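Local coordinates for protein transcobalamin-1 (Homo sapiens, PDB 4KKI) that binds vitamin B12 with femtomolar affinity and protects it from the acidic environment of the stomach, at residues 332-337 with 420-425; 339-344 with 427-432; 344-349 with 370-375. All coordinates share one frame; numbering follows the deposited sequence.

Contact 1: 332-337 with 420-425; sequences SYISVN and VRNGEN. With NAG (2-acetamido-2-deoxy-beta-D-glucopyranose), chain H.
I334 and N422 meet where the beta turn R421-E424 is laid against the first strand of the C-terminal beta domain, and their orientation shows how a loop can borrow a side chain to continue a strand pairing. The two side chains cross obliquely, with CG1 of I334 resting on CB of N422 at 3.3 Å. With CG anti to the backbone N (chi1 -160°), the amide of N422 comes close to the strand, where its OD1 accepts the N-H of S335 at 3.2 Å in a nearly straight bond, the donor tilted only slightly from the carbonyl plane. The carbonyl O of S335 takes the backbone N of G423 at 2.9 Å, and so both polar backbone atoms of S335 are bound by consecutive turn residues. G423, at positive phi, is the third residue of this type II turn. Beyond it, V336 sits against the turn backbone, its CG1 3.3 Å from R421 O and 3.9 Å from E424 CB, while the backbone N of N337 donates to the E424 carbonyl. The E424 side chain is extended beyond CG, and its OE2 receives the R421 N-H at 2.8 Å from above the carboxylate plane, bracing the turn; OE1 is bound by S406 and Y418. At the far end ND2 of N337 carries an N-linked glycan and also donates a weak hydrogen bond to N425 OD1. The turn leads through N425 into strand 426-432, the parallel neighbour of strand 333-341 in the five-stranded mixed sheet; strand 345-353 flanks 333-341 on its other edge, pairing with I334 and V336 through V352 and V350.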
loop_
_atom_site.group_PDB
_atom_site.type_symbol
_atom_site.label_atom_id
_atom_site.label_comp_id
_atom_site.label_asym_id
_atom_site.label_seq_id
_atom_site.Cartn_x
_atom_site.Cartn_y
_atom_site.Cartn_z
ATOM N N SER A 332 -11.476 -25.033 23.285
ATOM C CA SER A 332 -10.091 -25.310 22.904
ATOM C C SER A 332 -9.102 -24.167 23.137
ATOM O O SER A 332 -9.427 -22.998 22.949
ATOM C CB SER A 332 -10.019 -25.760 21.447
ATOM O OG SER A 332 -8.719 -26.210 21.120
ATOM N N TYR A 333 -7.885 -24.527 23.538
ATOM C CA TYR A 333 -6.816 -23.552 23.729
ATOM C C TYR A 333 -5.570 -23.957 22.950
ATOM O O TYR A 333 -5.373 -25.131 22.638
ATOM C CB TYR A 333 -6.475 -23.401 25.213
ATOM C CG TYR A 333 -7.482 -22.594 26.001
ATOM C CD1 TYR A 333 -8.666 -23.166 26.447
ATOM C CD2 TYR A 333 -7.244 -21.259 26.305
ATOM C CE1 TYR A 333 -9.588 -22.431 27.170
ATOM C CE2 TYR A 333 -8.160 -20.515 27.028
ATOM C CZ TYR A 333 -9.330 -21.108 27.458
ATOM O OH TYR A 333 -10.244 -20.374 28.175
ATOM N N ILE A 334 -4.718 -22.988 22.669
ATOM C CA ILE A 334 -3.533 -23.258 21.885
ATOM C C ILE A 334 -2.301 -22.638 22.540
ATOM O O ILE A 334 -2.409 -21.683 23.293
ATOM C CB ILE A 334 -3.760 -22.838 20.411
ATOM C CG1 ILE A 334 -3.348 -23.965 19.476
ATOM C CG2 ILE A 334 -3.099 -21.511 20.047
ATOM C CD1 ILE A 334 -4.527 -24.660 18.844
ATOM N N SER A 335 -1.136 -23.200 22.256
ATOM C CA SER A 335 0.103 -22.717 22.862
ATOM C C SER A 335 1.188 -22.428 21.829
ATOM O O SER A 335 1.333 -23.154 20.844
ATOM C CB SER A 335 0.622 -23.709 23.906
ATOM O OG SER A 335 -0.161 -23.661 25.086
ATOM N N VAL A 336 1.951 -21.363 22.068
ATOM C CA VAL A 336 3.000 -20.941 21.145
ATOM C C VAL A 336 4.269 -20.507 21.876
ATOM O O VAL A 336 4.249 -20.241 23.077
ATOM C CB VAL A 336 2.535 -19.759 20.270
ATOM C CG1 VAL A 336 1.435 -20.194 19.313
ATOM C CG2 VAL A 336 2.068 -18.608 21.149
ATOM N N ASN A 337 5.369 -20.430 21.137
ATOM C CA ASN A 337 6.624 -19.917 21.672
ATOM C C ASN A 337 6.797 -18.441 21.316
ATOM O O ASN A 337 7.367 -18.103 20.279
ATOM C CB ASN A 337 7.805 -20.739 21.142
ATOM C CG ASN A 337 9.146 -20.243 21.656
ATOM O OD1 ASN A 337 9.246 -19.710 22.762
ATOM N ND2 ASN A 337 10.187 -20.410 20.842
ATOM N N VAL A 420 -2.951 -17.321 14.912
ATOM C CA VAL A 420 -1.829 -18.164 15.309
ATOM C C VAL A 420 -2.224 -19.635 15.422
ATOM O O VAL A 420 -3.385 -19.960 15.672
ATOM C CB VAL A 420 -1.215 -17.683 16.638
ATOM C CG1 VAL A 420 -0.848 -16.212 16.535
ATOM C CG2 VAL A 420 -2.186 -17.904 17.784
ATOM N N ARG A 421 -1.251 -20.520 15.230
ATOM C CA ARG A 421 -1.498 -21.956 15.298
ATOM C C ARG A 421 -0.635 -22.618 16.366
ATOM O O ARG A 421 0.331 -22.029 16.852
ATOM C CB ARG A 421 -1.265 -22.615 13.934
ATOM C CG ARG A 421 -2.211 -22.133 12.834
ATOM C CD ARG A 421 -2.125 -23.009 11.590
ATOM N NE ARG A 421 -0.787 -23.015 11.002
ATOM C CZ ARG A 421 -0.418 -22.260 9.972
ATOM N NH1 ARG A 421 -1.287 -21.437 9.403
ATOM N NH2 ARG A 421 0.822 -22.334 9.505
ATOM N N ASN A 422 -0.989 -23.848 16.722
ATOM C CA ASN A 422 -0.309 -24.574 17.787
ATOM C C ASN A 422 1.157 -24.862 17.481
ATOM O O ASN A 422 1.495 -25.324 16.391
ATOM C CB ASN A 422 -1.040 -25.886 18.078
ATOM C CG ASN A 422 -0.708 -26.446 19.446
ATOM O OD1 ASN A 422 -0.531 -25.700 20.408
ATOM N ND2 ASN A 422 -0.620 -27.767 19.537
ATOM N N GLY A 423 2.024 -24.587 18.451
ATOM C CA GLY A 423 3.439 -24.880 18.323
ATOM C C GLY A 423 4.195 -23.903 17.444
ATOM O O GLY A 423 5.282 -24.209 16.956
ATOM N N GLU A 424 3.622 -22.721 17.243
ATOM C CA GLU A 424 4.257 -21.703 16.416
ATOM C C GLU A 424 5.315 -20.916 17.185
ATOM O O GLU A 424 5.092 -20.506 18.324
ATOM C CB GLU A 424 3.211 -20.744 15.844
ATOM C CG GLU A 424 3.012 -20.867 14.345
ATOM C CD GLU A 424 2.126 -19.772 13.785
ATOM O OE1 GLU A 424 2.394 -19.312 12.656
ATOM O OE2 GLU A 424 1.163 -19.373 14.471
ATOM N N ASN A 425 6.469 -20.713 16.556
ATOM C CA ASN A 425 7.506 -19.856 17.118
ATOM C C ASN A 425 7.263 -18.391 16.763
ATOM O O ASN A 425 7.862 -17.862 15.828
ATOM C CB ASN A 425 8.892 -20.287 16.629
ATOM C CG ASN A 425 9.291 -21.656 17.139
ATOM O OD1 ASN A 425 8.952 -22.038 18.258
ATOM N ND2 ASN A 425 10.016 -22.405 16.315
HETATM C C1 NAG H . 11.399 -20.553 21.609
HETATM C C2 NAG H . 12.190 -21.788 21.185
HETATM C C3 NAG H . 13.452 -21.935 22.022
HETATM C C4 NAG H . 14.254 -20.644 21.984
HETATM C C5 NAG H . 13.382 -19.444 22.334
HETATM C C6 NAG H . 14.175 -18.158 22.139
HETATM C C7 NAG H . 11.306 -23.850 20.269
HETATM C C8 NAG H . 11.004 -25.276 20.625
HETATM N N2 NAG H . 11.377 -22.987 21.279
HETATM O O3 NAG H . 14.236 -22.992 21.518
HETATM O O4 NAG H . 15.325 -20.724 22.900
HETATM O O5 NAG H . 12.215 -19.399 21.535
HETATM O O6 NAG H . 13.327 -17.052 22.346
HETATM O O7 NAG H . 11.478 -23.524 19.094
#

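Contact 2: 339-344 with 427-432; sequences SVRINE and EVRWSK. With NAG (2-acetamido-2-deoxy-beta-D-glucopyranose), chain B.
R341 reaches from its strand to E427 on the next, and almost every step of its side chain lies near one carboxylate oxygen. CB of R341 is 3.4 Å from E427 OE2, and CG passes a little farther off. At CD the chain bends (chi3 -81°), CD of R341 still lying 3.4 Å from E427 OE2, with R429 NE 4.0 Å from the same CD. NE and CZ then swing past, and R341 NH1 turns back to form a salt bridge with E427 OE2 at 2.7 Å; the oxygen lies in the guanidinium plane, but the nitrogen comes from above the carboxylate plane. All this rides on a regular parallel pairing of strands 333-341 and 426-432, central in the mixed sheet of the beta domain, in which V428 N and W430 N donate hydrogen bonds to S339 O and R341 O, and R341 N donates to V428 O. From the opposite face of the carboxylate, R429 NE donates to the same E427 OE2 at 2.9 Å, while its NH2 holds OE1, giving a side-on grip. The shared anion probably offsets the closeness of the two arginines, whose guanidinium planes are 85° apart. Past the pairing, I342 CG2 packs on W430 CB at 4.3 Å, and W430 NE1 approaches the acetyl methyl C8 of the glycan on N343 at 3.4 Å.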
loop_
_atom_site.group_PDB
_atom_site.type_symbol
_atom_site.label_atom_id
_atom_site.label_comp_id
_atom_site.label_asym_id
_atom_site.label_seq_id
_atom_site.Cartn_x
_atom_site.Cartn_y
_atom_site.Cartn_z
ATOM N N SER A 339 8.403 -14.868 21.574
ATOM C CA SER A 339 9.677 -14.267 21.942
ATOM C C SER A 339 9.788 -12.818 21.479
ATOM O O SER A 339 9.240 -12.438 20.444
ATOM C CB SER A 339 10.842 -15.093 21.388
ATOM O OG SER A 339 10.828 -15.116 19.973
ATOM N N VAL A 340 10.493 -12.012 22.266
ATOM C CA VAL A 340 10.790 -10.636 21.894
ATOM C C VAL A 340 12.297 -10.467 21.763
ATOM O O VAL A 340 13.021 -10.515 22.758
ATOM C CB VAL A 340 10.263 -9.636 22.938
ATOM C CG1 VAL A 340 10.726 -8.225 22.601
ATOM C CG2 VAL A 340 8.743 -9.702 23.022
ATOM N N ARG A 341 12.768 -10.285 20.533
ATOM C CA ARG A 341 14.198 -10.152 20.277
ATOM C C ARG A 341 14.619 -8.708 20.003
ATOM O O ARG A 341 14.084 -8.048 19.113
ATOM C CB ARG A 341 14.632 -11.062 19.123
ATOM C CG ARG A 341 16.005 -10.731 18.550
ATOM C CD ARG A 341 16.492 -11.800 17.577
ATOM N NE ARG A 341 17.069 -12.946 18.276
ATOM C CZ ARG A 341 16.460 -14.118 18.427
ATOM N NH1 ARG A 341 15.253 -14.313 17.916
ATOM N NH2 ARG A 341 17.064 -15.099 19.084
ATOM N N ILE A 342 15.578 -8.233 20.790
ATOM C CA ILE A 342 16.189 -6.925 20.588
ATOM C C ILE A 342 17.665 -7.163 20.289
ATOM O O ILE A 342 18.080 -7.202 19.130
ATOM C CB ILE A 342 16.026 -6.048 21.839
ATOM C CG1 ILE A 342 14.560 -6.043 22.278
ATOM C CG2 ILE A 342 16.529 -4.635 21.582
ATOM C CD1 ILE A 342 14.263 -5.131 23.441
ATOM N N ASN A 343 18.451 -7.324 21.346
ATOM C CA ASN A 343 19.776 -7.917 21.239
ATOM C C ASN A 343 19.686 -9.273 21.908
ATOM O O ASN A 343 19.898 -10.315 21.285
ATOM C CB ASN A 343 20.818 -7.048 21.936
ATOM C CG ASN A 343 21.327 -5.933 21.052
ATOM O OD1 ASN A 343 21.688 -6.160 19.894
ATOM N ND2 ASN A 343 21.351 -4.716 21.585
ATOM N N GLU A 344 19.348 -9.238 23.190
ATOM C CA GLU A 344 18.988 -10.426 23.936
ATOM C C GLU A 344 17.580 -10.831 23.522
ATOM O O GLU A 344 16.895 -10.087 22.819
ATOM C CB GLU A 344 19.002 -10.116 25.432
ATOM C CG GLU A 344 17.826 -9.256 25.903
ATOM C CD GLU A 344 17.953 -7.778 25.540
ATOM O OE1 GLU A 344 18.827 -7.419 24.719
ATOM O OE2 GLU A 344 17.180 -6.966 26.090
ATOM N N GLU A 427 7.488 -14.402 17.054
ATOM C CA GLU A 427 8.565 -13.511 17.454
ATOM C C GLU A 427 8.320 -12.078 17.010
ATOM O O GLU A 427 7.897 -11.829 15.882
ATOM C CB GLU A 427 9.896 -14.011 16.890
ATOM C CG GLU A 427 11.088 -13.131 17.219
ATOM C CD GLU A 427 12.376 -13.657 16.619
ATOM O OE1 GLU A 427 12.383 -14.816 16.153
ATOM O OE2 GLU A 427 13.378 -12.913 16.608
ATOM N N VAL A 428 8.579 -11.137 17.910
ATOM C CA VAL A 428 8.608 -9.729 17.551
ATOM C C VAL A 428 10.053 -9.250 17.638
ATOM O O VAL A 428 10.654 -9.263 18.711
ATOM C CB VAL A 428 7.720 -8.882 18.469
ATOM C CG1 VAL A 428 7.613 -7.468 17.923
ATOM C CG2 VAL A 428 6.341 -9.510 18.593
ATOM N N ARG A 429 10.603 -8.832 16.503
ATOM C CA ARG A 429 12.034 -8.575 16.385
ATOM C C ARG A 429 12.364 -7.113 16.077
ATOM O O ARG A 429 11.773 -6.505 15.186
ATOM C CB ARG A 429 12.626 -9.485 15.304
ATOM C CG ARG A 429 14.098 -9.259 14.997
ATOM C CD ARG A 429 14.567 -10.192 13.886
ATOM N NE ARG A 429 14.285 -11.593 14.196
ATOM C CZ ARG A 429 14.514 -12.607 13.367
ATOM N NH1 ARG A 429 15.032 -12.385 12.167
ATOM N NH2 ARG A 429 14.223 -13.848 13.737
ATOM N N TRP A 430 13.316 -6.562 16.821
ATOM C CA TRP A 430 13.824 -5.221 16.558
ATOM C C TRP A 430 14.707 -5.250 15.311
ATOM O O TRP A 430 15.747 -5.903 15.301
ATOM C CB TRP A 430 14.618 -4.728 17.768
ATOM C CG TRP A 430 15.177 -3.353 17.621
ATOM C CD1 TRP A 430 16.487 -3.017 17.445
ATOM C CD2 TRP A 430 14.444 -2.123 17.640
ATOM N NE1 TRP A 430 16.616 -1.654 17.355
ATOM C CE2 TRP A 430 15.378 -1.081 17.470
ATOM C CE3 TRP A 430 13.091 -1.802 17.786
ATOM C CZ2 TRP A 430 15.001 0.260 17.442
ATOM C CZ3 TRP A 430 12.718 -0.469 17.757
ATOM C CH2 TRP A 430 13.670 0.546 17.584
ATOM N N SER A 431 14.291 -4.547 14.259
ATOM C CA SER A 431 14.956 -4.672 12.963
ATOM C C SER A 431 15.232 -3.339 12.267
ATOM O O SER A 431 14.673 -2.304 12.631
ATOM C CB SER A 431 14.134 -5.571 12.037
ATOM O OG SER A 431 13.817 -6.798 12.669
ATOM N N LYS A 432 16.096 -3.384 11.257
ATOM C CA LYS A 432 16.441 -2.204 10.473
ATOM C C LYS A 432 15.918 -2.361 9.049
ATOM O O LYS A 432 15.530 -3.457 8.644
ATOM C CB LYS A 432 17.960 -2.019 10.426
ATOM C CG LYS A 432 18.692 -2.353 11.718
ATOM C CD LYS A 432 18.423 -1.329 12.807
ATOM C CE LYS A 432 19.359 -1.526 13.991
ATOM N NZ LYS A 432 19.262 -2.901 14.556
HETATM C C1 NAG B . 22.294 -3.908 20.856
HETATM C C2 NAG B . 21.726 -2.559 21.291
HETATM C C3 NAG B . 22.703 -1.402 21.102
HETATM C C4 NAG B . 24.126 -1.777 21.493
HETATM C C5 NAG B . 24.517 -3.111 20.873
HETATM C C6 NAG B . 25.932 -3.512 21.271
HETATM C C7 NAG B . 19.518 -1.589 21.082
HETATM C C8 NAG B . 18.202 -1.614 20.363
HETATM N N2 NAG B . 20.512 -2.287 20.543
HETATM O O3 NAG B . 22.271 -0.310 21.885
HETATM O O4 NAG B . 25.011 -0.780 21.031
HETATM O O5 NAG B . 23.616 -4.104 21.307
HETATM O O6 NAG B . 26.454 -4.411 20.316
HETATM O O7 NAG B . 19.653 -0.939 22.117
#

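Contact 3: 344-349 with 370-375; sequences ETYFTN and DTIFGF. With NAG (2-acetamido-2-deoxy-beta-D-glucopyranose), chain C; NAG (2-acetamido-2-deoxy-beta-D-glucopyranose), chain H; NAG (2-acetamido-2-deoxy-beta-D-glucopyranose), chain D.
Y346 packs against I372 at the centre of this contact, an example of a short, weakly bonded helix docked on an edge strand by apolar side chains. The two cross at about a right angle: I372 CG2 touches Y346 CB at 3.5 Å, and I372 CG1 makes an off-centre CH-pi contact with the Y346 ring, 4.1 Å from its centroid. F373 turns an edge to the Y346 carbonyl oxygen, which lies 3.7 Å from F373 CE1; T348 OG1 meets the ring obliquely, 3.5 Å from F373 CE2. I372 CG2 also sits over the centre of the F373 ring, 3.4 Å above its plane, so one methyl joins both aromatics. A step outward, the Y346 hydroxyl OH donates to E344 OE2 at 2.6 Å, tethering the ring's far end. Sugars border the contact: I372 CD1 approaches one N-acetylglucosamine, while F347 has C5 of the N337-linked sugar over one ring face, offset toward the rim. F373 also meets Y338, V340 and A365, and Q390 binds the I372 carbonyl. Segment 370-375 thus lies against strands 345-353 and 333-341 of the mixed sheet, beside helix 358-368 and running into strand 375-379 of the three-stranded sheet.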
loop_
_atom_site.group_PDB
_atom_site.type_symbol
_atom_site.label_atom_id
_atom_site.label_comp_id
_atom_site.label_asym_id
_atom_site.label_seq_id
_atom_site.Cartn_x
_atom_site.Cartn_y
_atom_site.Cartn_z
ATOM N N GLU A 344 19.348 -9.238 23.190
ATOM C CA GLU A 344 18.988 -10.426 23.936
ATOM C C GLU A 344 17.580 -10.831 23.522
ATOM O O GLU A 344 16.895 -10.087 22.819
ATOM C CB GLU A 344 19.002 -10.116 25.432
ATOM C CG GLU A 344 17.826 -9.256 25.903
ATOM C CD GLU A 344 17.953 -7.778 25.540
ATOM O OE1 GLU A 344 18.827 -7.419 24.719
ATOM O OE2 GLU A 344 17.180 -6.966 26.090
ATOM N N THR A 345 17.141 -12.000 23.973
ATOM C CA THR A 345 15.803 -12.478 23.650
ATOM C C THR A 345 15.050 -12.917 24.904
ATOM O O THR A 345 15.572 -13.675 25.721
ATOM C CB THR A 345 15.851 -13.644 22.644
ATOM O OG1 THR A 345 16.594 -13.247 21.484
ATOM C CG2 THR A 345 14.446 -14.046 22.225
ATOM N N TYR A 346 13.826 -12.421 25.052
ATOM C CA TYR A 346 12.943 -12.846 26.131
ATOM C C TYR A 346 11.847 -13.724 25.541
ATOM O O TYR A 346 11.252 -13.371 24.524
ATOM C CB TYR A 346 12.317 -11.635 26.825
ATOM C CG TYR A 346 13.301 -10.553 27.220
ATOM C CD1 TYR A 346 13.628 -9.530 26.337
ATOM C CD2 TYR A 346 13.896 -10.547 28.478
ATOM C CE1 TYR A 346 14.520 -8.537 26.689
ATOM C CE2 TYR A 346 14.795 -9.554 28.840
ATOM C CZ TYR A 346 15.103 -8.551 27.939
ATOM O OH TYR A 346 15.993 -7.558 28.281
ATOM N N PHE A 347 11.577 -14.864 26.170
ATOM C CA PHE A 347 10.577 -15.789 25.643
ATOM C C PHE A 347 9.751 -16.479 26.726
ATOM O O PHE A 347 10.226 -16.713 27.836
ATOM C CB PHE A 347 11.234 -16.838 24.741
ATOM C CG PHE A 347 12.175 -17.755 25.465
ATOM C CD1 PHE A 347 13.494 -17.389 25.678
ATOM C CD2 PHE A 347 11.744 -18.986 25.930
ATOM C CE1 PHE A 347 14.364 -18.231 26.344
ATOM C CE2 PHE A 347 12.607 -19.833 26.597
ATOM C CZ PHE A 347 13.919 -19.455 26.803
ATOM N N THR A 348 8.507 -16.797 26.380
ATOM C CA THR A 348 7.610 -17.556 27.243
ATOM C C THR A 348 6.747 -18.459 26.378
ATOM O O THR A 348 6.742 -18.336 25.153
ATOM C CB THR A 348 6.662 -16.642 28.052
ATOM O OG1 THR A 348 6.133 -15.618 27.200
ATOM C CG2 THR A 348 7.386 -15.997 29.216
ATOM N N ASN A 349 6.011 -19.347 27.014
ATOM C CA ASN A 349 4.997 -20.085 26.314
ATOM C C ASN A 349 3.675 -19.498 26.749
ATOM O O ASN A 349 3.354 -19.485 27.926
ATOM C CB ASN A 349 5.089 -21.580 26.606
ATOM C CG ASN A 349 4.978 -21.904 28.081
ATOM O OD1 ASN A 349 5.600 -21.267 28.925
ATOM N ND2 ASN A 349 4.180 -22.909 28.394
ATOM N N ASP A 370 4.794 -7.014 32.531
ATOM C CA ASP A 370 4.698 -5.735 31.835
ATOM C C ASP A 370 6.073 -5.117 31.609
ATOM O O ASP A 370 6.253 -4.282 30.723
ATOM C CB ASP A 370 3.799 -4.765 32.610
ATOM C CG ASP A 370 3.492 -3.498 31.829
ATOM O OD1 ASP A 370 2.623 -3.546 30.933
ATOM O OD2 ASP A 370 4.111 -2.453 32.116
ATOM N N THR A 371 7.044 -5.532 32.415
ATOM C CA THR A 371 8.396 -5.002 32.307
ATOM C C THR A 371 9.053 -5.463 31.012
ATOM O O THR A 371 9.710 -4.685 30.322
ATOM C CB THR A 371 9.269 -5.450 33.494
ATOM O OG1 THR A 371 8.577 -5.196 34.724
ATOM C CG2 THR A 371 10.597 -4.703 33.496
ATOM N N ILE A 372 8.855 -6.736 30.684
ATOM C CA ILE A 372 9.545 -7.360 29.562
ATOM C C ILE A 372 8.667 -7.421 28.313
ATOM O O ILE A 372 9.138 -7.194 27.196
ATOM C CB ILE A 372 10.053 -8.775 29.942
ATOM C CG1 ILE A 372 11.470 -8.707 30.515
ATOM C CG2 ILE A 372 10.065 -9.693 28.743
ATOM C CD1 ILE A 372 11.571 -8.021 31.853
ATOM N N PHE A 373 7.386 -7.712 28.501
ATOM C CA PHE A 373 6.483 -7.885 27.370
ATOM C C PHE A 373 5.480 -6.742 27.223
ATOM O O PHE A 373 4.536 -6.833 26.440
ATOM C CB PHE A 373 5.764 -9.231 27.471
ATOM C CG PHE A 373 6.683 -10.414 27.360
ATOM C CD1 PHE A 373 7.588 -10.508 26.314
ATOM C CD2 PHE A 373 6.653 -11.427 28.306
ATOM C CE1 PHE A 373 8.439 -11.595 26.206
ATOM C CE2 PHE A 373 7.504 -12.515 28.206
ATOM C CZ PHE A 373 8.398 -12.600 27.154
ATOM N N GLY A 374 5.690 -5.666 27.974
ATOM C CA GLY A 374 4.857 -4.484 27.847
ATOM C C GLY A 374 5.132 -3.777 26.534
ATOM O O GLY A 374 6.286 -3.521 26.188
ATOM N N PHE A 375 4.075 -3.460 25.796
ATOM C CA PHE A 375 4.245 -2.846 24.485
ATOM C C PHE A 375 3.323 -1.656 24.260
ATOM O O PHE A 375 2.340 -1.464 24.977
ATOM C CB PHE A 375 4.049 -3.882 23.371
ATOM C CG PHE A 375 2.630 -4.358 23.221
ATOM C CD1 PHE A 375 2.134 -5.371 24.028
ATOM C CD2 PHE A 375 1.795 -3.803 22.264
ATOM C CE1 PHE A 375 0.829 -5.814 23.889
ATOM C CE2 PHE A 375 0.490 -4.240 22.119
ATOM C CZ PHE A 375 0.007 -5.247 22.934
HETATM C C1 NAG C . 3.983 -23.334 29.767
HETATM C C2 NAG C . 2.712 -23.308 30.649
HETATM C C3 NAG C . 2.789 -24.064 31.972
HETATM C C4 NAG C . 3.636 -25.303 31.841
HETATM C C5 NAG C . 4.991 -24.890 31.322
HETATM C C6 NAG C . 5.946 -26.073 31.336
HETATM C C7 NAG C . 1.553 -21.260 30.109
HETATM C C8 NAG C . 1.114 -19.919 30.610
HETATM N N2 NAG C . 2.379 -21.925 30.905
HETATM O O3 NAG C . 1.479 -24.464 32.374
HETATM O O4 NAG C . 3.765 -25.911 33.120
HETATM O O5 NAG C . 4.817 -24.471 29.982
HETATM O O6 NAG C . 5.529 -27.038 30.367
HETATM O O7 NAG C . 1.178 -21.716 29.045
HETATM C C1 NAG H . 11.399 -20.553 21.609
HETATM C C2 NAG H . 12.190 -21.788 21.185
HETATM C C3 NAG H . 13.452 -21.935 22.022
HETATM C C4 NAG H . 14.254 -20.644 21.984
HETATM C C5 NAG H . 13.382 -19.444 22.334
HETATM C C6 NAG H . 14.175 -18.158 22.139
HETATM C C7 NAG H . 11.306 -23.850 20.269
HETATM C C8 NAG H . 11.004 -25.276 20.625
HETATM N N2 NAG H . 11.377 -22.987 21.279
HETATM O O3 NAG H . 14.236 -22.992 21.518
HETATM O O4 NAG H . 15.325 -20.724 22.900
HETATM O O5 NAG H . 12.215 -19.399 21.535
HETATM O O6 NAG H . 13.327 -17.052 22.346
HETATM O O7 NAG H . 11.478 -23.524 19.094
HETATM C C1 NAG D . 9.518 -10.381 34.567
HETATM C C2 NAG D . 9.587 -10.045 36.076
HETATM C C3 NAG D . 10.980 -9.995 36.681
HETATM C C4 NAG D . 11.921 -10.984 36.033
HETATM C C5 NAG D . 11.871 -10.798 34.541
HETATM C C6 NAG D . 12.899 -11.680 33.867
HETATM C C7 NAG D . 7.652 -8.750 36.646
HETATM C C8 NAG D . 6.990 -7.411 36.605
HETATM N N2 NAG D . 8.924 -8.781 36.285
HETATM O O3 NAG D . 10.866 -10.320 38.064
HETATM O O4 NAG D . 13.242 -10.742 36.498
HETATM O O5 NAG D . 10.584 -11.225 34.144
HETATM O O6 NAG D . 12.703 -13.016 34.314
HETATM O O7 NAG D . 7.058 -9.751 36.989
#

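All three contacts belong to the C-terminal beta domain and its mixed sheet, but their chemistry follows their position. Contacts 1 and 2 both use strand 333-341, the former joining it to the loop before strand 426-432 and the latter to that strand itself, with centres about 19 Å apart. Both are partly buried; contact 2 combines regular strand bonding with charge, contact 1 irregular turn bonding with an amide side chain. Contact 3 is a surface contact on the edge strand 345-353, apolar and aromatic across its segments. It is linked to contact 2 by a probable hydrogen bond from V340 N to Y346 O (2.7 Å), and to contact 1 by the sugar on N337.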